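Local atomic coordinates of designed Anbu Protein (Synthetic construct, PDB entry 5LOY), a protein that forms a helical assembly and, as a designed Anbu protein of the proteasome family, is probably related to an evolutionary intermediate at the origin of the protein-degrading proteasome. Residues A[31-45]-A[192-206]. Numbering follows the deposited sequence.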
loop_
_atom_site.group_PDB
_atom_site.type_symbol
_atom_site.label_atom_id
_atom_site.label_comp_id
_atom_site.label_asym_id
_atom_site.label_seq_id
_atom_site.Cartn_x
_atom_site.Cartn_y
_atom_site.Cartn_z
ATOM N N ARG A 31 -3.976 -22.858 3.142
ATOM C CA ARG A 31 -2.517 -22.710 3.017
ATOM C C ARG A 31 -2.128 -22.320 1.567
ATOM O O ARG A 31 -2.675 -22.869 0.628
ATOM C CB ARG A 31 -1.881 -24.053 3.415
ATOM C CG ARG A 31 -0.367 -24.068 3.576
ATOM C CD ARG A 31 0.187 -25.492 3.747
ATOM N NE ARG A 31 1.251 -25.532 4.763
ATOM C CZ ARG A 31 1.071 -25.841 6.050
ATOM N NH1 ARG A 31 -0.122 -26.162 6.525
ATOM N NH2 ARG A 31 2.106 -25.832 6.873
ATOM N N LYS A 32 -1.179 -21.403 1.398
ATOM C CA LYS A 32 -0.785 -20.938 0.075
ATOM C C LYS A 32 0.653 -21.244 -0.329
ATOM O O LYS A 32 1.115 -20.790 -1.370
ATOM C CB LYS A 32 -1.014 -19.439 -0.002
ATOM C CG LYS A 32 -2.474 -19.054 0.229
ATOM C CD LYS A 32 -2.595 -17.551 0.360
ATOM C CE LYS A 32 -3.929 -17.103 0.956
ATOM N NZ LYS A 32 -5.059 -17.475 0.069
ATOM N N MET A 33 1.349 -22.031 0.488
ATOM C CA MET A 33 2.733 -22.417 0.264
ATOM C C MET A 33 2.775 -23.910 0.012
ATOM O O MET A 33 2.204 -24.694 0.791
ATOM C CB MET A 33 3.581 -22.069 1.485
ATOM C CG MET A 33 5.061 -22.426 1.363
ATOM S SD MET A 33 6.063 -21.974 2.793
ATOM C CE MET A 33 6.044 -20.190 2.649
ATOM N N HIS A 34 3.444 -24.291 -1.086
ATOM C CA HIS A 34 3.594 -25.689 -1.500
ATOM C C HIS A 34 5.074 -25.963 -1.803
ATOM O O HIS A 34 5.720 -25.215 -2.534
ATOM C CB HIS A 34 2.752 -25.992 -2.743
ATOM C CG HIS A 34 1.326 -25.569 -2.622
ATOM N ND1 HIS A 34 0.312 -26.441 -2.284
ATOM C CD2 HIS A 34 0.744 -24.352 -2.766
ATOM C CE1 HIS A 34 -0.835 -25.785 -2.239
ATOM N NE2 HIS A 34 -0.600 -24.515 -2.522
ATOM N N VAL A 35 5.585 -27.059 -1.260
ATOM C CA VAL A 35 6.988 -27.385 -1.327
ATOM C C VAL A 35 7.218 -28.720 -2.045
ATOM O O VAL A 35 6.578 -29.721 -1.754
ATOM C CB VAL A 35 7.581 -27.447 0.087
ATOM C CG1 VAL A 35 9.052 -27.829 0.032
ATOM C CG2 VAL A 35 7.404 -26.107 0.778
ATOM N N PHE A 36 8.135 -28.697 -3.007
ATOM C CA PHE A 36 8.559 -29.890 -3.727
ATOM C C PHE A 36 10.049 -30.049 -3.437
ATOM O O PHE A 36 10.845 -29.200 -3.794
ATOM C CB PHE A 36 8.255 -29.717 -5.218
ATOM C CG PHE A 36 6.832 -29.328 -5.484
ATOM C CD1 PHE A 36 6.438 -28.011 -5.390
ATOM C CD2 PHE A 36 5.862 -30.299 -5.762
ATOM C CE1 PHE A 36 5.109 -27.652 -5.596
ATOM C CE2 PHE A 36 4.523 -29.955 -5.971
ATOM C CZ PHE A 36 4.153 -28.622 -5.889
ATOM N N GLU A 37 10.398 -31.122 -2.744
ATOM C CA GLU A 37 11.738 -31.313 -2.232
ATOM C C GLU A 37 12.247 -32.708 -2.631
ATOM O O GLU A 37 11.537 -33.701 -2.454
ATOM C CB GLU A 37 11.742 -31.150 -0.704
ATOM C CG GLU A 37 13.127 -31.303 -0.055
ATOM C CD GLU A 37 13.123 -31.334 1.484
ATOM O OE1 GLU A 37 12.088 -31.699 2.086
ATOM O OE2 GLU A 37 14.162 -30.997 2.110
ATOM N N VAL A 38 13.458 -32.775 -3.195
ATOM C CA VAL A 38 14.243 -34.018 -3.224
ATOM C C VAL A 38 15.513 -33.728 -2.440
ATOM O O VAL A 38 16.410 -33.064 -2.937
ATOM C CB VAL A 38 14.597 -34.481 -4.645
ATOM C CG1 VAL A 38 15.437 -35.756 -4.601
ATOM C CG2 VAL A 38 13.331 -34.714 -5.448
ATOM N N PRO A 39 15.579 -34.200 -1.188
ATOM C CA PRO A 39 16.659 -33.724 -0.308
ATOM C C PRO A 39 18.022 -34.083 -0.880
ATOM O O PRO A 39 18.224 -35.220 -1.298
ATOM C CB PRO A 39 16.396 -34.456 1.014
ATOM C CG PRO A 39 14.982 -34.946 0.928
ATOM C CD PRO A 39 14.746 -35.226 -0.529
ATOM N N GLY A 40 18.921 -33.101 -0.929
ATOM C CA GLY A 40 20.225 -33.266 -1.554
ATOM C C GLY A 40 20.288 -33.105 -3.075
ATOM O O GLY A 40 21.377 -33.198 -3.633
ATOM N N GLU A 41 19.160 -32.889 -3.761
ATOM C CA GLU A 41 19.181 -32.598 -5.206
ATOM C C GLU A 41 18.398 -31.305 -5.559
ATOM O O GLU A 41 18.880 -30.541 -6.398
ATOM C CB GLU A 41 18.800 -33.820 -6.096
ATOM C CG GLU A 41 17.461 -33.711 -6.890
ATOM C CD GLU A 41 17.506 -33.176 -8.378
ATOM O OE1 GLU A 41 18.217 -32.195 -8.773
ATOM O OE2 GLU A 41 16.733 -33.742 -9.195
ATOM N N ARG A 42 17.246 -31.032 -4.938
ATOM C CA ARG A 42 16.524 -29.764 -5.189
ATOM C C ARG A 42 15.460 -29.414 -4.156
ATOM O O ARG A 42 14.893 -30.276 -3.517
ATOM C CB ARG A 42 15.813 -29.800 -6.546
ATOM C CG ARG A 42 14.669 -30.812 -6.612
ATOM C CD ARG A 42 13.959 -30.835 -7.951
ATOM N NE ARG A 42 14.898 -31.110 -9.026
ATOM C CZ ARG A 42 14.717 -30.835 -10.316
ATOM N NH1 ARG A 42 13.603 -30.264 -10.756
ATOM N NH2 ARG A 42 15.673 -31.124 -11.176
ATOM N N VAL A 43 15.176 -28.129 -4.057
ATOM C CA VAL A 43 14.049 -27.615 -3.309
ATOM C C VAL A 43 13.334 -26.582 -4.166
ATOM O O VAL A 43 13.956 -25.643 -4.646
ATOM C CB VAL A 43 14.498 -26.906 -2.023
ATOM C CG1 VAL A 43 13.308 -26.329 -1.281
ATOM C CG2 VAL A 43 15.247 -27.857 -1.125
ATOM N N ILE A 44 12.026 -26.754 -4.349
ATOM C CA ILE A 44 11.202 -25.799 -5.098
ATOM C C ILE A 44 9.991 -25.389 -4.282
ATOM O O ILE A 44 9.297 -26.245 -3.747
ATOM C CB ILE A 44 10.738 -26.428 -6.408
ATOM C CG1 ILE A 44 11.947 -26.620 -7.314
ATOM C CG2 ILE A 44 9.712 -25.539 -7.093
ATOM C CD1 ILE A 44 11.633 -27.440 -8.531
ATOM N N VAL A 45 9.737 -24.089 -4.187
ATOM C CA VAL A 45 8.638 -23.576 -3.387
ATOM C C VAL A 45 7.715 -22.751 -4.253
ATOM O O VAL A 45 8.181 -21.890 -4.991
ATOM C CB VAL A 45 9.136 -22.648 -2.277
ATOM C CG1 VAL A 45 7.970 -22.201 -1.408
ATOM C CG2 VAL A 45 10.190 -23.337 -1.439
ATOM N N ASP A 192 2.664 -18.921 6.865
ATOM C CA ASP A 192 3.711 -19.901 6.640
ATOM C C ASP A 192 4.998 -19.134 6.317
ATOM O O ASP A 192 4.969 -18.108 5.623
ATOM C CB ASP A 192 3.317 -20.873 5.519
ATOM C CG ASP A 192 2.180 -21.822 5.939
ATOM O OD1 ASP A 192 2.461 -22.798 6.678
ATOM O OD2 ASP A 192 0.993 -21.575 5.572
ATOM N N LEU A 193 6.101 -19.607 6.884
ATOM C CA LEU A 193 7.401 -19.008 6.695
ATOM C C LEU A 193 8.436 -20.089 6.375
ATOM O O LEU A 193 8.525 -21.098 7.093
ATOM C CB LEU A 193 7.823 -18.285 7.964
ATOM C CG LEU A 193 9.252 -17.712 7.934
ATOM C CD1 LEU A 193 9.340 -16.543 6.951
ATOM C CD2 LEU A 193 9.694 -17.270 9.325
ATOM N N LEU A 194 9.220 -19.878 5.310
ATOM C CA LEU A 194 10.274 -20.821 4.930
ATOM C C LEU A 194 11.549 -20.076 4.601
ATOM O O LEU A 194 11.534 -19.124 3.831
ATOM C CB LEU A 194 9.811 -21.651 3.746
ATOM C CG LEU A 194 10.660 -22.861 3.377
ATOM C CD1 LEU A 194 9.806 -23.858 2.594
ATOM C CD2 LEU A 194 11.900 -22.492 2.580
ATOM N N VAL A 195 12.642 -20.512 5.206
ATOM C CA VAL A 195 13.952 -19.893 5.023
ATOM C C VAL A 195 14.918 -20.935 4.499
ATOM O O VAL A 195 15.119 -21.961 5.135
ATOM C CB VAL A 195 14.512 -19.331 6.356
ATOM C CG1 VAL A 195 15.945 -18.821 6.168
ATOM C CG2 VAL A 195 13.631 -18.216 6.872
ATOM N N TYR A 196 15.504 -20.669 3.327
ATOM C CA TYR A 196 16.320 -21.656 2.587
ATOM C C TYR A 196 17.754 -21.166 2.483
ATOM O O TYR A 196 17.982 -20.070 1.971
ATOM C CB TYR A 196 15.734 -21.897 1.163
ATOM C CG TYR A 196 16.643 -22.760 0.309
ATOM C CD1 TYR A 196 16.682 -24.140 0.488
ATOM C CD2 TYR A 196 17.505 -22.203 -0.609
ATOM C CE1 TYR A 196 17.535 -24.926 -0.243
ATOM C CE2 TYR A 196 18.380 -22.988 -1.347
ATOM C CZ TYR A 196 18.395 -24.348 -1.157
ATOM O OH TYR A 196 19.258 -25.157 -1.869
ATOM N N GLU A 197 18.712 -21.965 2.947
ATOM C CA GLU A 197 20.132 -21.622 2.826
ATOM C C GLU A 197 20.754 -22.067 1.494
ATOM O O GLU A 197 20.673 -23.236 1.116
ATOM C CB GLU A 197 20.955 -22.280 3.938
ATOM C CG GLU A 197 20.818 -21.674 5.331
ATOM C CD GLU A 197 21.719 -22.367 6.369
ATOM O OE1 GLU A 197 22.598 -23.192 6.009
ATOM O OE2 GLU A 197 21.533 -22.097 7.570
ATOM N N ARG A 198 21.410 -21.133 0.821
ATOM C CA ARG A 198 22.111 -21.407 -0.423
ATOM C C ARG A 198 22.954 -22.689 -0.360
ATOM O O ARG A 198 23.729 -22.874 0.564
ATOM C CB ARG A 198 23.021 -20.217 -0.766
ATOM C CG ARG A 198 23.627 -20.252 -2.162
ATOM C CD ARG A 198 24.847 -19.354 -2.260
ATOM N NE ARG A 198 24.685 -18.360 -3.320
ATOM C CZ ARG A 198 24.905 -18.564 -4.625
ATOM N NH1 ARG A 198 24.714 -17.554 -5.474
ATOM N NH2 ARG A 198 25.305 -19.754 -5.106
ATOM N N ASP A 199 22.789 -23.544 -1.365
ATOM C CA ASP A 199 23.516 -24.817 -1.498
ATOM C C ASP A 199 23.211 -25.896 -0.460
ATOM O O ASP A 199 23.881 -26.910 -0.456
ATOM C CB ASP A 199 25.051 -24.626 -1.539
ATOM C CG ASP A 199 25.522 -23.680 -2.645
ATOM O OD1 ASP A 199 24.750 -23.268 -3.542
ATOM O OD2 ASP A 199 26.724 -23.350 -2.607
ATOM N N SER A 200 22.214 -25.715 0.401
ATOM C CA SER A 200 21.830 -26.793 1.325
ATOM C C SER A 200 21.091 -27.913 0.587
ATOM O O SER A 200 21.278 -29.064 0.902
ATOM C CB SER A 200 20.968 -26.249 2.469
ATOM O OG SER A 200 19.798 -25.611 1.969
ATOM N N LEU A 201 20.250 -27.548 -0.381
ATOM C CA LEU A 201 19.430 -28.491 -1.145
ATOM C C LEU A 201 18.503 -29.293 -0.230
ATOM O O LEU A 201 18.232 -30.472 -0.444
ATOM C CB LEU A 201 20.315 -29.394 -2.002
ATOM C CG LEU A 201 21.226 -28.651 -2.994
ATOM C CD1 LEU A 201 22.129 -29.636 -3.723
ATOM C CD2 LEU A 201 20.426 -27.842 -4.006
ATOM N N ARG A 202 18.003 -28.598 0.779
ATOM C CA ARG A 202 17.245 -29.174 1.872
ATOM C C ARG A 202 16.357 -28.051 2.450
ATOM O O ARG A 202 16.767 -26.906 2.488
ATOM C CB ARG A 202 18.253 -29.662 2.915
ATOM C CG ARG A 202 17.889 -30.916 3.669
ATOM C CD ARG A 202 19.113 -31.438 4.426
ATOM N NE ARG A 202 20.049 -32.173 3.556
ATOM C CZ ARG A 202 19.916 -33.455 3.187
ATOM N NH1 ARG A 202 18.880 -34.187 3.604
ATOM N NH2 ARG A 202 20.819 -34.020 2.384
ATOM N N VAL A 203 15.142 -28.360 2.883
ATOM C CA VAL A 203 14.332 -27.363 3.585
ATOM C C VAL A 203 14.862 -27.226 5.013
ATOM O O VAL A 203 14.678 -28.126 5.836
ATOM C CB VAL A 203 12.852 -27.746 3.646
ATOM C CG1 VAL A 203 12.076 -26.717 4.449
ATOM C CG2 VAL A 203 12.273 -27.835 2.253
ATOM N N GLY A 204 15.538 -26.113 5.300
ATOM C CA GLY A 204 16.221 -25.951 6.597
ATOM C C GLY A 204 15.253 -25.534 7.684
ATOM O O GLY A 204 15.071 -26.242 8.660
ATOM N N HIS A 205 14.610 -24.392 7.486
ATOM C CA HIS A 205 13.645 -23.884 8.445
ATOM C C HIS A 205 12.305 -23.604 7.778
ATOM O O HIS A 205 12.218 -22.914 6.754
ATOM C CB HIS A 205 14.128 -22.622 9.175
ATOM C CG HIS A 205 15.441 -22.786 9.891
ATOM N ND1 HIS A 205 16.566 -22.014 9.644
ATOM C CD2 HIS A 205 15.780 -23.630 10.893
ATOM C CE1 HIS A 205 17.542 -22.399 10.454
ATOM N NE2 HIS A 205 17.088 -23.373 11.223
ATOM N N ARG A 206 11.254 -24.162 8.360
ATOM C CA ARG A 206 9.908 -23.964 7.864
ATOM C C ARG A 206 8.946 -24.103 9.028
ATOM O O ARG A 206 8.980 -25.101 9.746
ATOM C CB ARG A 206 9.613 -24.971 6.763
ATOM C CG ARG A 206 8.225 -25.580 6.724
ATOM C CD ARG A 206 7.338 -25.033 5.644
ATOM N NE ARG A 206 6.818 -26.130 4.824
ATOM C CZ ARG A 206 5.656 -26.115 4.166
ATOM N NH1 ARG A 206 5.311 -27.176 3.435
ATOM N NH2 ARG A 206 4.841 -25.051 4.218
HETATM O O HOH W 1 -0.117 -20.098 3.533
HETATM O O HOH W 2 3.743 -28.589 1.096
#
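With CG anti to the backbone N (chi1 -179°) and an extended chain, Glu-37 reaches Val-203; Met-33 starts likewise, and a bend at chi3 sets SD against Leu-194 CB and CE near Asp-192. Val-203 N donates to Glu-37 OE2 at 2.9 Å, nearly straight (170°) but from above the carboxylate plane. Replacing Glu-37 by an alanine would probably leave the Val-203 amide without this acceptor and remove part of the cover of Val-203 CG2, 3.7 Å from Glu-37 CD. Gly-40 N donates to Leu-201 O (2.8 Å), tying hairpin turn to facing loop, with Leu-201 and Arg-202 packed against Gly-40 and Pro-39. In the apolar middle Val-35 CG2 meets Leu-194 CD1 (3.8 Å), Val-43 CG2 meets Tyr-196 CE1 (3.8 Å), and Val-203 CG2 touches CG1 of both valines. Val-35 CG2 also lies over one face of the Arg-206 guanidinium. At the far end Asp-192 OD1 sits 3.1 Å from Arg-31 NH2, well out of the guanidinium plane, a purely electrostatic pairing. Tyr-196 OH, accepting from Leu-201 N, is also hydrogen-bonded to Gln-117 OE1 of strand 110-118. Short axes of strands 33-38 and 192-197 lie 36° apart, consistent with the Ntn-hydrolase sandwich; Phe-14 of strand 11-21 packs against Met-33 and Val-45.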